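Local coordinates for protein 4'-phospho-dehydrooxetanocin synthase (Bacillus megaterium, PDB 5UL3) that catalyses the radical S-adenosylmethionine-dependent oxidative ring contraction of dAMP to an oxetane aldehyde in oxetanocin A biosynthesis, using cobalamin and a [4Fe-4S] cluster, at residues L183-G188 with V218-S223; P322-L327 with L547-Y552. One frame throughout, in Å; residues are numbered along the deposited sequence.

Contact 1: L183-G188 with V218-S223; sequences LSVNFG and VIPSFS. With EDO (1,2-ethanediol), chain B.
N186 OD1 takes a hydrogen bond from the backbone N of F187, 2.9 Å away, and on the other segment V218 CG1 lies 4.1 Å from the same oxygen. The bond is strongly bent at the acceptor, with a C=O...N angle of 101°, because the amide folds back onto the very next residue. Beyond it the F187 ring reaches across to the helix: CE2 comes 3.9 Å from V218 CG1, while CD1 meets I219 CD1, each methyl approaching the ring obliquely. V218 works in two directions. A chi1 of 65° sets CG1 between its own N and carbonyl carbon, where it meets F187, and CG2 is left to sit 3.7 Å above the centre of the F222 ring.

I219 is the wedge. Its CB rests 3.5 Å from V185 O, CG1 presses to 3.3 Å from the carbonyl carbon of N186, and CG2 lies 3.9 Å from V185 CG1, the two side chains crossing at about a right angle. P220 extends the apolar patch, placing CD 3.7 Å from V185 CB, and V215 of the neighbouring strand also touches both of these residues. On the solvent-accessible S221, OG bonds to D238 O and to O1 of an ethanediol probably left from crystallisation.

S184 points the other way, its OG hydrogen-bonded to N217 ND2 and to N3B of the cobalamin benzimidazole, which is consistent with base-off binding; F187 also lies against the cofactor. Strands 180-184 and 212-216 are parallel neighbours joined through helix 190-205, so the contact packs the loop leaving one strand against the helix that follows the other, at the cofactor-binding ends of a beta-alpha-beta unit in the Rossmann-type cobalamin domain.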
loop_
_atom_site.group_PDB
_atom_site.type_symbol
_atom_site.label_atom_id
_atom_site.label_comp_id
_atom_site.label_asym_id
_atom_site.label_seq_id
_atom_site.Cartn_x
_atom_site.Cartn_y
_atom_site.Cartn_z
ATOM N N LEU A 183 -7.317 -13.077 11.132
ATOM C CA LEU A 183 -7.630 -12.676 9.767
ATOM C C LEU A 183 -7.317 -11.197 9.580
ATOM O O LEU A 183 -7.720 -10.367 10.402
ATOM C CB LEU A 183 -9.105 -12.915 9.425
ATOM C CG LEU A 183 -9.762 -14.240 9.809
ATOM C CD1 LEU A 183 -11.208 -14.251 9.260
ATOM C CD2 LEU A 183 -8.938 -15.426 9.270
ATOM N N SER A 184 -6.628 -10.874 8.491
ATOM C CA SER A 184 -6.449 -9.486 8.067
ATOM C C SER A 184 -7.588 -9.131 7.108
ATOM O O SER A 184 -7.716 -9.745 6.040
ATOM C CB SER A 184 -5.083 -9.315 7.399
ATOM O OG SER A 184 -4.771 -7.943 7.195
ATOM N N VAL A 185 -8.413 -8.157 7.490
ATOM C CA VAL A 185 -9.674 -7.858 6.812
ATOM C C VAL A 185 -9.565 -6.446 6.242
ATOM O O VAL A 185 -9.531 -5.467 6.996
ATOM C CB VAL A 185 -10.882 -7.968 7.753
ATOM C CG1 VAL A 185 -12.173 -7.653 6.994
ATOM C CG2 VAL A 185 -10.950 -9.355 8.385
ATOM N N ASN A 186 -9.512 -6.344 4.923
ATOM C CA ASN A 186 -9.286 -5.099 4.213
ATOM C C ASN A 186 -10.559 -4.669 3.491
ATOM O O ASN A 186 -11.566 -5.382 3.502
ATOM C CB ASN A 186 -8.129 -5.264 3.231
ATOM C CG ASN A 186 -7.244 -4.056 3.201
ATOM O OD1 ASN A 186 -7.722 -2.931 3.337
ATOM N ND2 ASN A 186 -5.945 -4.274 3.069
ATOM N N PHE A 187 -10.499 -3.477 2.879
ATOM C CA PHE A 187 -11.606 -2.953 2.078
ATOM C C PHE A 187 -12.176 -4.016 1.151
ATOM O O PHE A 187 -11.436 -4.695 0.432
ATOM C CB PHE A 187 -11.139 -1.760 1.238
ATOM C CG PHE A 187 -10.780 -0.548 2.046
ATOM C CD1 PHE A 187 -11.775 0.286 2.542
ATOM C CD2 PHE A 187 -9.455 -0.232 2.305
ATOM C CE1 PHE A 187 -11.456 1.405 3.291
ATOM C CE2 PHE A 187 -9.131 0.905 3.054
ATOM C CZ PHE A 187 -10.135 1.718 3.539
ATOM N N GLY A 188 -13.502 -4.131 1.152
ATOM C CA GLY A 188 -14.198 -5.029 0.250
ATOM C C GLY A 188 -14.225 -6.476 0.679
ATOM O O GLY A 188 -14.735 -7.318 -0.074
ATOM N N VAL A 218 -7.937 -2.396 8.823
ATOM C CA VAL A 218 -8.709 -1.167 9.023
ATOM C C VAL A 218 -10.225 -1.407 9.063
ATOM O O VAL A 218 -10.950 -0.667 9.742
ATOM C CB VAL A 218 -8.335 -0.148 7.932
ATOM C CG1 VAL A 218 -8.757 -0.652 6.566
ATOM C CG2 VAL A 218 -8.934 1.228 8.261
ATOM N N ILE A 219 -10.729 -2.435 8.386
ATOM C CA ILE A 219 -12.181 -2.605 8.260
ATOM C C ILE A 219 -12.816 -2.962 9.608
ATOM O O ILE A 219 -13.756 -2.265 10.023
ATOM C CB ILE A 219 -12.521 -3.619 7.149
ATOM C CG1 ILE A 219 -12.325 -2.979 5.770
ATOM C CG2 ILE A 219 -13.941 -4.139 7.275
ATOM C CD1 ILE A 219 -13.023 -1.642 5.623
ATOM N N PRO A 220 -12.353 -3.983 10.353
ATOM C CA PRO A 220 -12.938 -4.204 11.693
ATOM C C PRO A 220 -12.559 -3.142 12.708
ATOM O O PRO A 220 -13.334 -2.882 13.640
ATOM C CB PRO A 220 -12.394 -5.585 12.103
ATOM C CG PRO A 220 -11.165 -5.759 11.299
ATOM C CD PRO A 220 -11.413 -5.061 9.987
ATOM N N SER A 221 -11.376 -2.533 12.577
ATOM C CA SER A 221 -11.001 -1.437 13.467
ATOM C C SER A 221 -12.004 -0.294 13.387
ATOM O O SER A 221 -12.379 0.298 14.408
ATOM C CB SER A 221 -9.608 -0.924 13.105
ATOM O OG SER A 221 -9.206 0.121 13.985
ATOM N N PHE A 222 -12.434 0.044 12.180
ATOM C CA PHE A 222 -13.330 1.185 12.014
ATOM C C PHE A 222 -14.779 0.837 12.337
ATOM O O PHE A 222 -15.528 1.699 12.817
ATOM C CB PHE A 222 -13.213 1.740 10.590
ATOM C CG PHE A 222 -12.057 2.701 10.398
ATOM C CD1 PHE A 222 -11.048 2.795 11.344
ATOM C CD2 PHE A 222 -11.981 3.501 9.268
ATOM C CE1 PHE A 222 -9.981 3.669 11.167
ATOM C CE2 PHE A 222 -10.918 4.375 9.086
ATOM C CZ PHE A 222 -9.923 4.458 10.030
ATOM N N SER A 223 -15.187 -0.408 12.116
ATOM C CA SER A 223 -16.583 -0.813 12.281
ATOM C C SER A 223 -16.676 -2.092 13.109
ATOM O O SER A 223 -17.087 -3.142 12.606
ATOM C CB SER A 223 -17.237 -0.994 10.914
ATOM O OG SER A 223 -17.099 0.170 10.114
HETATM C C1 EDO B . -8.726 2.734 15.859
HETATM O O1 EDO B . -9.526 2.852 14.665
HETATM C C2 EDO B . -9.616 2.450 17.070
HETATM O O2 EDO B . -10.465 1.317 16.846
#

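Contact 2: P322-L327 with L547-Y552; sequences PRDHKL and LMNTPY
P322 lays its ring along the turn L547-T550, starting with CB, 3.3 Å from the carbonyl oxygen of M548. One atom further on, CG approaches L547 CD1 at 3.9 Å. CD ends the ring 3.5 Å from T550 CG2, the proline and threonine side chains lying side by side and pointing the same way. T550 is fixed from behind: chi1 of 53° places OG1 between its backbone N and carbonyl carbon, from where it hydrogen-bonds L547 O at 2.8 Å across the type II turn, and the same side chain caps the start of helix 551-563.

At the outer side, D324 OD1 sits 3.3 Å from N549 CB, the two side chains crossing at about a right angle; the other carboxylate oxygen, OD2, is in a salt bridge with R328. A single water bridges the backbones, accepting from R323 N at 2.8 Å and donating to N549 O at 3.1 Å.

P322 is also a cobalamin-binding residue, and R323 touches the iron-sulfur cluster. With no backbone N-H to satisfy, the proline can pack against methyl groups and a carbonyl, with F222 and the cobalamin also beside it, while the adjoining peptide N-H of R323 is satisfied through water.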
loop_
_atom_site.group_PDB
_atom_site.type_symbol
_atom_site.label_atom_id
_atom_site.label_comp_id
_atom_site.label_asym_id
_atom_site.label_seq_id
_atom_site.Cartn_x
_atom_site.Cartn_y
_atom_site.Cartn_z
ATOM N N PRO A 322 -8.131 9.479 7.169
ATOM C CA PRO A 322 -8.319 9.189 8.603
ATOM C C PRO A 322 -7.021 8.688 9.218
ATOM O O PRO A 322 -6.290 7.912 8.600
ATOM C CB PRO A 322 -9.401 8.103 8.614
ATOM C CG PRO A 322 -9.227 7.389 7.291
ATOM C CD PRO A 322 -8.753 8.465 6.302
ATOM N N ARG A 323 -6.719 9.159 10.436
ATOM C CA ARG A 323 -5.458 8.816 11.077
ATOM C C ARG A 323 -5.599 7.811 12.221
ATOM O O ARG A 323 -4.590 7.447 12.827
ATOM C CB ARG A 323 -4.756 10.096 11.569
ATOM C CG ARG A 323 -4.530 11.144 10.445
ATOM C CD ARG A 323 -3.862 10.512 9.187
ATOM N NE ARG A 323 -2.620 9.804 9.519
ATOM C CZ ARG A 323 -2.093 8.844 8.753
ATOM N NH1 ARG A 323 -0.962 8.233 9.122
ATOM N NH2 ARG A 323 -2.717 8.477 7.630
ATOM N N ASP A 324 -6.813 7.322 12.507
ATOM C CA ASP A 324 -7.032 6.561 13.739
ATOM C C ASP A 324 -6.378 5.188 13.690
ATOM O O ASP A 324 -6.012 4.642 14.734
ATOM C CB ASP A 324 -8.528 6.402 14.006
ATOM C CG ASP A 324 -9.192 7.726 14.292
ATOM O OD1 ASP A 324 -9.486 8.451 13.321
ATOM O OD2 ASP A 324 -9.367 8.052 15.483
ATOM N N HIS A 325 -6.217 4.626 12.499
ATOM C CA HIS A 325 -5.624 3.300 12.351
ATOM C C HIS A 325 -4.116 3.375 12.107
ATOM O O HIS A 325 -3.351 2.578 12.673
ATOM C CB HIS A 325 -6.346 2.563 11.212
ATOM C CG HIS A 325 -5.846 1.162 10.952
ATOM N ND1 HIS A 325 -5.951 0.141 11.875
ATOM C CD2 HIS A 325 -5.252 0.622 9.862
ATOM C CE1 HIS A 325 -5.429 -0.963 11.367
ATOM N NE2 HIS A 325 -5.013 -0.703 10.142
ATOM N N LYS A 326 -3.670 4.341 11.300
ATOM C CA LYS A 326 -2.269 4.469 10.911
ATOM C C LYS A 326 -1.457 5.334 11.866
ATOM O O LYS A 326 -0.227 5.233 11.866
ATOM C CB LYS A 326 -2.175 5.039 9.492
ATOM C CG LYS A 326 -2.691 4.074 8.405
ATOM C CD LYS A 326 -1.599 3.058 8.032
ATOM C CE LYS A 326 -1.993 1.644 8.422
ATOM N NZ LYS A 326 -0.906 0.644 8.073
ATOM N N LEU A 327 -2.127 6.170 12.668
ATOM C CA LEU A 327 -1.565 6.967 13.766
ATOM C C LEU A 327 -0.926 8.271 13.286
ATOM O O LEU A 327 -0.721 8.483 12.083
ATOM C CB LEU A 327 -0.566 6.150 14.597
ATOM C CG LEU A 327 -1.065 4.797 15.144
ATOM C CD1 LEU A 327 -0.080 4.260 16.156
ATOM C CD2 LEU A 327 -2.464 4.908 15.748
ATOM N N LEU A 547 -14.163 8.870 3.871
ATOM C CA LEU A 547 -13.993 7.716 4.737
ATOM C C LEU A 547 -14.480 8.036 6.143
ATOM O O LEU A 547 -14.649 9.201 6.522
ATOM C CB LEU A 547 -12.527 7.271 4.775
ATOM C CG LEU A 547 -11.874 6.767 3.484
ATOM C CD1 LEU A 547 -10.467 6.282 3.773
ATOM C CD2 LEU A 547 -12.693 5.668 2.823
ATOM N N MET A 548 -14.702 6.976 6.922
ATOM C CA MET A 548 -15.029 7.143 8.330
ATOM C C MET A 548 -13.871 7.812 9.061
ATOM O O MET A 548 -12.706 7.705 8.661
ATOM C CB MET A 548 -15.340 5.783 8.978
ATOM C CG MET A 548 -16.508 5.029 8.349
ATOM S SD MET A 548 -16.683 3.347 9.017
ATOM C CE MET A 548 -16.907 3.709 10.760
ATOM N N ASN A 549 -14.205 8.528 10.134
ATOM C CA ASN A 549 -13.234 9.101 11.064
ATOM C C ASN A 549 -12.380 10.199 10.442
ATOM O O ASN A 549 -11.269 10.463 10.917
ATOM C CB ASN A 549 -12.322 8.019 11.659
ATOM C CG ASN A 549 -13.085 7.029 12.509
ATOM O OD1 ASN A 549 -13.997 7.406 13.247
ATOM N ND2 ASN A 549 -12.728 5.757 12.401
ATOM N N THR A 550 -12.880 10.866 9.384
ATOM C CA THR A 550 -12.128 11.933 8.753
ATOM C C THR A 550 -12.634 13.301 9.197
ATOM O O THR A 550 -13.835 13.487 9.407
ATOM C CB THR A 550 -12.254 11.860 7.231
ATOM O OG1 THR A 550 -13.645 11.832 6.868
ATOM C CG2 THR A 550 -11.521 10.628 6.692
ATOM N N PRO A 551 -11.725 14.275 9.292
ATOM C CA PRO A 551 -12.167 15.672 9.424
ATOM C C PRO A 551 -13.160 16.079 8.358
ATOM O O PRO A 551 -14.091 16.841 8.647
ATOM C CB PRO A 551 -10.848 16.456 9.304
ATOM C CG PRO A 551 -9.814 15.526 9.816
ATOM C CD PRO A 551 -10.260 14.162 9.316
ATOM N N TYR A 552 -12.995 15.589 7.126
ATOM C CA TYR A 552 -13.921 15.980 6.066
ATOM C C TYR A 552 -15.337 15.481 6.344
ATOM O O TYR A 552 -16.313 16.191 6.068
ATOM C CB TYR A 552 -13.429 15.476 4.708
ATOM C CG TYR A 552 -14.051 16.206 3.525
ATOM C CD1 TYR A 552 -15.263 15.789 2.984
ATOM C CD2 TYR A 552 -13.421 17.309 2.950
ATOM C CE1 TYR A 552 -15.844 16.447 1.899
ATOM C CE2 TYR A 552 -13.995 17.980 1.872
ATOM C CZ TYR A 552 -15.202 17.541 1.355
ATOM O OH TYR A 552 -15.796 18.184 0.293
HETATM O O HOH W 1 -8.335 11.074 11.683
#

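Overall arrangement
The centres of contact 1 and contact 2 lie 13 Å apart, and the two touch directly. The end of helix 218-222 meets 547-552: M548 CE is 3.2 Å from F222 O, and N549 ND2 is 3.6 Å from F222 CD1. H325 comes in from the loop 322-327, its NE2 3.6 Å from V218 N. Together the contacts bring the Rossmann-type domain and the radical SAM region around one cobalamin: 183-188 lends residues to its pocket from one domain, P322, H325 and K326 from the other, K326 through a salt bridge. R323 of the same loop touches the iron-sulfur cluster, which lies about 12 Å from the F187 side chain.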